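Local structure of putative aldolase (Bacteroides vulgatus ATCC 8482, 3DXI) at residues H92-L95 and P96-G99. The protein is a putative aldolase of undetermined function whose N-terminal domain folds as a TIM barrel of eight parallel strands ringed by helices. Numbering follows the deposited sequence.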
ATOM      1  N   HIS A  92     -38.237  -2.452 -15.548  1.00 22.29           N
ATOM      2  CA  HIS A  92     -38.442  -1.809 -14.263  1.00 22.11           C
ATOM      3  C   HIS A  92     -37.150  -1.260 -13.675  1.00 19.79           C
ATOM      4  O   HIS A  92     -37.157  -0.222 -13.018  1.00 18.60           O
ATOM      5  CB  HIS A  92     -39.073  -2.767 -13.259  1.00 25.96           C
ATOM      6  CG  HIS A  92     -39.598  -2.077 -12.039  1.00 31.49           C
ATOM      7  ND1 HIS A  92     -39.856  -2.738 -10.856  1.00 32.80           N
ATOM      8  CD2 HIS A  92     -39.909  -0.776 -11.820  1.00 33.59           C
ATOM      9  CE1 HIS A  92     -40.302  -1.873  -9.962  1.00 35.22           C
ATOM     10  NE2 HIS A  92     -40.344  -0.676 -10.520  1.00 36.04           N
ATOM     11  N   LEU A  93     -36.040  -1.954 -13.918  1.00 17.41           N
ATOM     12  CA  LEU A  93     -34.743  -1.531 -13.393  1.00 15.00           C
ATOM     13  C   LEU A  93     -34.146  -0.279 -14.031  1.00 14.91           C
ATOM     14  O   LEU A  93     -33.641   0.599 -13.327  1.00 14.05           O
ATOM     15  CB  LEU A  93     -33.722  -2.669 -13.521  1.00 13.83           C
ATOM     16  CG  LEU A  93     -33.907  -3.928 -12.674  1.00 14.18           C
ATOM     17  CD1 LEU A  93     -32.917  -4.994 -13.110  1.00 13.01           C
ATOM     18  CD2 LEU A  93     -33.711  -3.582 -11.209  1.00 15.92           C
ATOM     19  N   LEU A  94     -34.210  -0.184 -15.356  1.00 14.16           N
ATOM     20  CA  LEU A  94     -33.592   0.945 -16.047  1.00 13.54           C
ATOM     21  C   LEU A  94     -34.494   1.987 -16.707  1.00 14.38           C
ATOM     22  O   LEU A  94     -34.140   3.164 -16.770  1.00 14.82           O
ATOM     23  CB  LEU A  94     -32.606   0.403 -17.089  1.00 12.33           C
ATOM     24  CG  LEU A  94     -31.555  -0.561 -16.523  1.00 12.13           C
ATOM     25  CD1 LEU A  94     -30.619  -1.041 -17.614  1.00  9.47           C
ATOM     26  CD2 LEU A  94     -30.774   0.143 -15.445  1.00 11.18           C
ATOM     27  N   LEU A  95     -35.648   1.560 -17.201  1.00 15.48           N
ATOM     28  CA  LEU A  95     -36.561   2.474 -17.871  1.00 16.75           C
ATOM     29  C   LEU A  95     -36.838   3.739 -17.052  1.00 15.78           C
ATOM     30  O   LEU A  95     -36.828   4.846 -17.588  1.00 15.99           O
ATOM     31  CB  LEU A  95     -37.872   1.750 -18.187  1.00 19.93           C
ATOM     32  CG  LEU A  95     -38.615   2.144 -19.463  1.00 23.56           C
ATOM     33  CD1 LEU A  95     -37.759   1.826 -20.683  1.00 23.06           C
ATOM     34  CD2 LEU A  95     -39.934   1.379 -19.527  1.00 24.40           C
ATOM     35  N   PRO A  96     -37.067   3.595 -15.735  1.00 14.83           N
ATOM     36  CA  PRO A  96     -37.340   4.791 -14.928  1.00 13.71           C
ATOM     37  C   PRO A  96     -36.180   5.774 -14.799  1.00 12.90           C
ATOM     38  O   PRO A  96     -36.388   6.931 -14.431  1.00 13.36           O
ATOM     39  CB  PRO A  96     -37.739   4.212 -13.569  1.00 12.48           C
ATOM     40  CG  PRO A  96     -38.307   2.854 -13.923  1.00 13.86           C
ATOM     41  CD  PRO A  96     -37.326   2.368 -14.961  1.00 13.18           C
ATOM     42  N   ILE A  97     -34.962   5.331 -15.108  1.00 12.52           N
ATOM     43  CA  ILE A  97     -33.805   6.210 -14.956  1.00 11.99           C
ATOM     44  C   ILE A  97     -33.180   6.741 -16.242  1.00 12.65           C
ATOM     45  O   ILE A  97     -32.077   7.281 -16.216  1.00 12.79           O
ATOM     46  CB  ILE A  97     -32.687   5.527 -14.114  1.00 10.96           C
ATOM     47  CG1 ILE A  97     -32.083   4.356 -14.889  1.00 10.46           C
ATOM     48  CG2 ILE A  97     -33.258   5.029 -12.790  1.00  9.12           C
ATOM     49  CD1 ILE A  97     -30.992   3.613 -14.122  1.00 12.71           C
ATOM     50  N   ILE A  98     -33.868   6.597 -17.367  1.00 14.33           N
ATOM     51  CA  ILE A  98     -33.317   7.109 -18.616  1.00 15.80           C
ATOM     52  C   ILE A  98     -33.104   8.611 -18.456  1.00 15.85           C
ATOM     53  O   ILE A  98     -33.911   9.295 -17.826  1.00 14.02           O
ATOM     54  CB  ILE A  98     -34.263   6.843 -19.808  1.00 16.23           C
ATOM     55  CG1 ILE A  98     -35.686   7.268 -19.447  1.00 18.55           C
ATOM     56  CG2 ILE A  98     -34.229   5.366 -20.181  1.00 14.14           C
ATOM     57  CD1 ILE A  98     -36.710   7.017 -20.549  1.00 21.50           C
ATOM     58  N   GLY A  99     -32.000   9.117 -18.997  1.00 16.03           N
ATOM     59  CA  GLY A  99     -31.716  10.537 -18.891  1.00 14.97           C
ATOM     60  C   GLY A  99     -31.109  10.959 -17.566  1.00 16.08           C
ATOM     61  O   GLY A  99     -30.501  12.025 -17.470  1.00 18.34           O
TER
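Two backbone hydrogen bonds, each reaching back three residues, carry the chain from Leu94 and Leu95 round to Ile97 and Ile98. Ile97 N donates to Leu94 O at 2.9 Å. The i+3 spacing is that of a tight 3-10-like turn. Ile98 N repeats the step to Leu95 O at 3.4 Å; this bond is nearly straight yet long, hence weak.

Pro96 suits this bend because its ring fixes phi near -66° and its nitrogen has no hydrogen to give. In a continuing alpha-helix the N-H at this position would bond to His92 O; Pro96 has none, and its CD rests 3.2 Å from His92 O. Arg46 takes up the carbonyl oxygens here, with a hydrogen bond to Leu93 O and a weak one to His92 O. On the exposed side, Pro96 CG lies obliquely near the His92 ring, a loose contact at 4.5 Å from CD2.

In the TIM barrel, this turn follows the short helix 90-94 and, through a loop, leads to strand 103-108. The branched aliphatic residues that face inward fill the layer between helix and barrel wall. Leu94 CD2 meets Ile97 CD1 at 3.7 Å, the two side chains crossing at a slant, and both touch Ile104 of strand 103-108. With chi1 at 68°, Ile97 places CG1 between its own backbone N and carbonyl carbon, where it lies 3.0 Å from Leu94 O, with CD1 in contact with Leu94 CD2. Ile98 adopts a similar first torsion on the exposed side, laying CG1 3.3 Å from Leu95 O.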